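Local coordinates for nickel-dependent hydrogenase large subunit (Allochromatium vinosum, PDB 3MYR), which carries the nickel-iron active centre of a heterodimeric, membrane-bound hydrogenase that catalyses the oxidation of molecular hydrogen with transfer to an acceptor, at residues E14-I19 / S34-R39; G389-V394 / T430-L435. One frame throughout, in Å; residues are numbered along the deposited sequence.

Contact 1 (E14-I19 / S34-R39); sequences EGHLRI and SGTMVR
Arg18 and Ser34 form a hydrogen-bonded antiparallel pair: Arg18 N donates to Ser34 O over 2.9 Å, and Ser34 N to Arg18 O over 2.9 Å. One step on, Leu17 faces Gly35 in a non-hydrogen-bonded pair, and Thr36 N reaches His16 O at 3.0 Å, tilted 33° from the carbonyl plane as the ladder runs out. Gly35, without a side chain, brings its CA to 3.5 Å from His16 O in a CA-H...O contact. Beside the backbone, Thr36 sets its methyl CG2 3.8 Å from Arg18 CB. Thr36 OG1 stands between backbone N and carbonyl carbon (chi1 67°), lies 3.5 Å from His16 CB and is hydrogen-bonded to Thr87 O of the small subunit. Met37 CB comes 3.5 Å from His16 ND1, an oblique approach that lays an apolar stem against the imidazole. Further out, the extended Arg18 chain carries its guanidinium to salt bridges with Glu20 and Asp8, while Ser34 OG bonds to Tyr373 O. The contact closes the open end of the hairpin of strands 17-24 and 27-35, with Leu17 packed on helices 525-531, 543-551 and 556-560 and the His16-Met37 end against the small subunit.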
loop_
_atom_site.group_PDB
_atom_site.type_symbol
_atom_site.label_atom_id
_atom_site.label_comp_id
_atom_site.label_asym_id
_atom_site.label_seq_id
_atom_site.Cartn_x
_atom_site.Cartn_y
_atom_site.Cartn_z
ATOM N N GLU B 14 -1.974 5.297 -4.691
ATOM C CA GLU B 14 -0.856 4.399 -5.008
ATOM C C GLU B 14 -0.964 3.963 -6.479
ATOM O O GLU B 14 -2.031 3.574 -6.938
ATOM C CB GLU B 14 -0.924 3.154 -4.115
ATOM C CG GLU B 14 0.399 2.292 -4.200
ATOM C CD GLU B 14 0.664 1.714 -5.615
ATOM O OE1 GLU B 14 1.890 1.673 -6.030
ATOM O OE2 GLU B 14 -0.335 1.319 -6.302
ATOM N N GLY B 15 0.112 4.092 -7.227
ATOM C CA GLY B 15 0.172 3.527 -8.548
ATOM C C GLY B 15 -0.368 4.401 -9.649
ATOM O O GLY B 15 -0.501 5.612 -9.500
ATOM N N HIS B 16 -0.703 3.772 -10.777
ATOM C CA HIS B 16 -0.778 4.491 -12.046
ATOM C C HIS B 16 -2.170 4.446 -12.638
ATOM O O HIS B 16 -2.546 3.441 -13.237
ATOM C CB HIS B 16 0.251 3.892 -13.033
ATOM C CG HIS B 16 1.655 4.224 -12.649
ATOM N ND1 HIS B 16 2.522 3.301 -12.086
ATOM C CD2 HIS B 16 2.281 5.417 -12.574
ATOM C CE1 HIS B 16 3.678 3.891 -11.815
ATOM N NE2 HIS B 16 3.539 5.181 -12.070
ATOM N N LEU B 17 -2.923 5.524 -12.459
ATOM C CA LEU B 17 -4.318 5.556 -12.819
ATOM C C LEU B 17 -4.577 6.746 -13.729
ATOM O O LEU B 17 -4.155 7.862 -13.469
ATOM C CB LEU B 17 -5.218 5.615 -11.593
ATOM C CG LEU B 17 -6.765 5.682 -11.774
ATOM C CD1 LEU B 17 -7.391 4.371 -12.312
ATOM C CD2 LEU B 17 -7.494 6.057 -10.430
ATOM N N ARG B 18 -5.348 6.475 -14.769
ATOM C CA ARG B 18 -5.784 7.492 -15.727
ATOM C C ARG B 18 -7.345 7.456 -15.695
ATOM O O ARG B 18 -7.934 6.346 -15.693
ATOM C CB ARG B 18 -5.252 7.145 -17.148
ATOM C CG ARG B 18 -6.031 7.847 -18.324
ATOM C CD ARG B 18 -5.390 7.411 -19.624
ATOM N NE ARG B 18 -5.724 8.277 -20.759
ATOM C CZ ARG B 18 -4.923 9.184 -21.309
ATOM N NH1 ARG B 18 -3.693 9.375 -20.821
ATOM N NH2 ARG B 18 -5.344 9.869 -22.388
ATOM N N ILE B 19 -7.982 8.625 -15.580
ATOM C CA ILE B 19 -9.433 8.761 -15.754
ATOM C C ILE B 19 -9.714 9.535 -17.029
ATOM O O ILE B 19 -9.076 10.589 -17.267
ATOM C CB ILE B 19 -10.072 9.529 -14.558
ATOM C CG1 ILE B 19 -9.792 8.800 -13.225
ATOM C CG2 ILE B 19 -11.603 9.738 -14.784
ATOM C CD1 ILE B 19 -10.504 7.485 -13.111
ATOM N N SER B 34 -8.709 3.558 -16.052
ATOM C CA SER B 34 -7.653 2.843 -16.722
ATOM C C SER B 34 -6.381 2.748 -15.883
ATOM O O SER B 34 -5.799 3.768 -15.542
ATOM C CB SER B 34 -7.297 3.594 -18.000
ATOM O OG SER B 34 -6.175 2.938 -18.592
ATOM N N GLY B 35 -5.944 1.524 -15.579
ATOM C CA GLY B 35 -4.650 1.238 -14.883
ATOM C C GLY B 35 -3.534 1.130 -15.922
ATOM O O GLY B 35 -3.681 0.376 -16.879
ATOM N N THR B 36 -2.453 1.904 -15.770
ATOM C CA THR B 36 -1.521 2.088 -16.876
ATOM C C THR B 36 -0.144 1.536 -16.486
ATOM O O THR B 36 0.854 1.950 -17.084
ATOM C CB THR B 36 -1.408 3.592 -17.350
ATOM O OG1 THR B 36 -0.790 4.362 -16.299
ATOM C CG2 THR B 36 -2.832 4.246 -17.632
ATOM N N MET B 37 -0.099 0.531 -15.584
ATOM C CA MET B 37 1.181 -0.173 -15.318
ATOM C C MET B 37 0.856 -1.622 -14.971
ATOM O O MET B 37 -0.115 -1.901 -14.224
ATOM C CB MET B 37 1.985 0.525 -14.218
ATOM C CG MET B 37 3.389 -0.077 -13.956
ATOM S SD MET B 37 3.374 -1.572 -12.888
ATOM C CE MET B 37 3.339 -0.851 -11.200
ATOM N N VAL B 38 1.649 -2.554 -15.516
ATOM C CA VAL B 38 1.478 -3.960 -15.151
ATOM C C VAL B 38 2.872 -4.555 -14.859
ATOM O O VAL B 38 3.888 -4.069 -15.454
ATOM C CB VAL B 38 0.795 -4.731 -16.374
ATOM C CG1 VAL B 38 1.660 -4.637 -17.593
ATOM C CG2 VAL B 38 0.457 -6.212 -15.989
ATOM N N ARG B 39 2.922 -5.566 -13.983
ATOM C CA ARG B 39 4.139 -6.351 -13.698
ATOM C C ARG B 39 4.009 -7.867 -14.004
ATOM O O ARG B 39 5.004 -8.522 -14.378
ATOM C CB ARG B 39 4.634 -6.130 -12.255
ATOM C CG ARG B 39 5.093 -4.693 -12.032
ATOM C CD ARG B 39 5.183 -4.259 -10.572
ATOM N NE ARG B 39 3.861 -4.334 -9.947
ATOM C CZ ARG B 39 3.643 -4.408 -8.632
ATOM N NH1 ARG B 39 4.678 -4.479 -7.778
ATOM N NH2 ARG B 39 2.382 -4.528 -8.190
#

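Contact 2 (G389-V394 / T430-L435); sequences GPLARV and TAARAL
Pro390 O accepts a hydrogen bond from Val394 N (2.9 Å), a first-turn helical bond, and is covered by the methyl of Ala432, whose CB lies 3.6 Å from it. Ala432 CB is the central apolar touch of the contact, 3.8 Å from Leu391 CA and 3.8 Å from Val394 CG2. Alanine suits the place because its single carbon lets the axes of 390-394 and 430-435 approach to 8.2 Å at 67° to each other. Val394 CG2, anti to its own carbonyl carbon, lies 3.7 Å from Ala432 O. Pro390 fits the first turn, where its missing N-H costs no helical bond, and its ring crosses Arg433 obliquely: Pro390 CB is 3.6 Å from Arg433 N, and CG is 3.8 Å from Arg433 NH1. The arginine chain leaves with CG anti to its N (chi1 -178°) and bends at chi3, folding the guanidinium beside the ring; NH2 is hydrogen-bonded to Ser551 O. Helix 390-399 thus begins against the N-terminal third of helix 426-456. Helix 86-112 covers the Pro390-Arg433 side through His104, helix 403-416 packs Val409 on Val394 and Leu435, and strand 281-288 lies against Leu391 through Phe281.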
loop_
_atom_site.group_PDB
_atom_site.type_symbol
_atom_site.label_atom_id
_atom_site.label_comp_id
_atom_site.label_asym_id
_atom_site.label_seq_id
_atom_site.Cartn_x
_atom_site.Cartn_y
_atom_site.Cartn_z
ATOM N N GLY B 389 -14.660 -2.616 0.315
ATOM C CA GLY B 389 -13.828 -1.658 1.069
ATOM C C GLY B 389 -14.607 -1.203 2.303
ATOM O O GLY B 389 -15.576 -1.872 2.741
ATOM N N PRO B 390 -14.169 -0.080 2.913
ATOM C CA PRO B 390 -14.798 0.326 4.168
ATOM C C PRO B 390 -16.294 0.499 4.112
ATOM O O PRO B 390 -16.970 0.214 5.100
ATOM C CB PRO B 390 -14.110 1.688 4.506
ATOM C CG PRO B 390 -12.719 1.548 3.856
ATOM C CD PRO B 390 -13.017 0.762 2.540
ATOM N N LEU B 391 -16.825 1.074 3.030
ATOM C CA LEU B 391 -18.288 1.281 2.951
ATOM C C LEU B 391 -19.036 -0.084 2.953
ATOM O O LEU B 391 -20.051 -0.272 3.638
ATOM C CB LEU B 391 -18.673 2.109 1.723
ATOM C CG LEU B 391 -20.172 2.548 1.614
ATOM C CD1 LEU B 391 -20.770 3.144 2.928
ATOM C CD2 LEU B 391 -20.397 3.550 0.413
ATOM N N ALA B 392 -18.501 -1.050 2.210
ATOM C CA ALA B 392 -19.113 -2.405 2.165
ATOM C C ALA B 392 -19.093 -3.016 3.543
ATOM O O ALA B 392 -20.070 -3.628 3.959
ATOM C CB ALA B 392 -18.363 -3.311 1.218
ATOM N N ARG B 393 -18.002 -2.802 4.292
ATOM C CA ARG B 393 -17.868 -3.432 5.608
ATOM C C ARG B 393 -18.811 -2.779 6.591
ATOM O O ARG B 393 -19.463 -3.442 7.422
ATOM C CB ARG B 393 -16.406 -3.385 6.116
ATOM C CG ARG B 393 -15.519 -4.532 5.513
ATOM C CD ARG B 393 -14.094 -4.509 6.190
ATOM N NE ARG B 393 -13.397 -3.248 5.854
ATOM C CZ ARG B 393 -12.546 -3.041 4.846
ATOM N NH1 ARG B 393 -11.932 -1.856 4.729
ATOM N NH2 ARG B 393 -12.270 -3.995 3.968
ATOM N N VAL B 394 -18.858 -1.461 6.539
ATOM C CA VAL B 394 -19.684 -0.753 7.521
ATOM C C VAL B 394 -21.155 -1.040 7.236
ATOM O O VAL B 394 -21.950 -1.273 8.157
ATOM C CB VAL B 394 -19.358 0.764 7.587
ATOM C CG1 VAL B 394 -20.413 1.534 8.349
ATOM C CG2 VAL B 394 -17.994 0.940 8.232
ATOM N N THR B 430 -15.980 7.898 2.891
ATOM C CA THR B 430 -14.873 8.530 3.568
ATOM C C THR B 430 -15.188 8.433 5.063
ATOM O O THR B 430 -14.304 8.149 5.863
ATOM C CB THR B 430 -14.785 10.033 3.169
ATOM O OG1 THR B 430 -14.543 10.118 1.777
ATOM C CG2 THR B 430 -13.651 10.816 3.927
ATOM N N ALA B 431 -16.431 8.705 5.439
ATOM C CA ALA B 431 -16.838 8.533 6.841
ATOM C C ALA B 431 -16.675 7.031 7.277
ATOM O O ALA B 431 -16.245 6.776 8.372
ATOM C CB ALA B 431 -18.315 8.975 7.059
ATOM N N ALA B 432 -17.092 6.067 6.450
ATOM C CA ALA B 432 -16.995 4.657 6.841
ATOM C C ALA B 432 -15.528 4.272 7.197
ATOM O O ALA B 432 -15.263 3.497 8.124
ATOM C CB ALA B 432 -17.502 3.763 5.682
ATOM N N ARG B 433 -14.599 4.736 6.375
ATOM C CA ARG B 433 -13.173 4.484 6.628
ATOM C C ARG B 433 -12.768 4.916 8.077
ATOM O O ARG B 433 -12.046 4.193 8.796
ATOM C CB ARG B 433 -12.350 5.175 5.539
ATOM C CG ARG B 433 -10.776 4.952 5.646
ATOM C CD ARG B 433 -10.016 5.575 4.471
ATOM N NE ARG B 433 -10.377 4.769 3.309
ATOM C CZ ARG B 433 -11.217 5.125 2.346
ATOM N NH1 ARG B 433 -11.521 4.205 1.409
ATOM N NH2 ARG B 433 -11.672 6.408 2.245
ATOM N N ALA B 434 -13.185 6.098 8.496
ATOM C CA ALA B 434 -12.846 6.580 9.831
ATOM C C ALA B 434 -13.555 5.742 10.911
ATOM O O ALA B 434 -12.954 5.396 11.871
ATOM C CB ALA B 434 -13.254 8.057 9.984
ATOM N N LEU B 435 -14.850 5.463 10.759
ATOM C CA LEU B 435 -15.629 4.686 11.747
ATOM C C LEU B 435 -15.060 3.282 11.925
ATOM O O LEU B 435 -14.970 2.820 13.035
ATOM C CB LEU B 435 -17.111 4.540 11.352
ATOM C CG LEU B 435 -17.834 5.921 11.191
ATOM C CD1 LEU B 435 -19.321 5.734 10.872
ATOM C CD2 LEU B 435 -17.534 6.902 12.408
#

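How the contacts relate
Both contacts are buried, yet they share no helix or strand; their centres are 24 Å apart and their nearest atoms about 11 Å. Contact 1, farther from the centre of the chain, is the open end of a hairpin, touched by the small subunit; as paired strands it is held by backbone hydrogen bonds, and several polar side chains find partners outside the two segments, some in the small subunit. Contact 2 lies deeper within the large subunit, mainly among helices, with strand 281-288 on one flank, and joins its segments by van der Waals contact without a hydrogen bond between them. The side chain of Met37 in contact 1 lies about 10 Å from the nickel-iron centre, that of Pro390 in contact 2 about 8 Å.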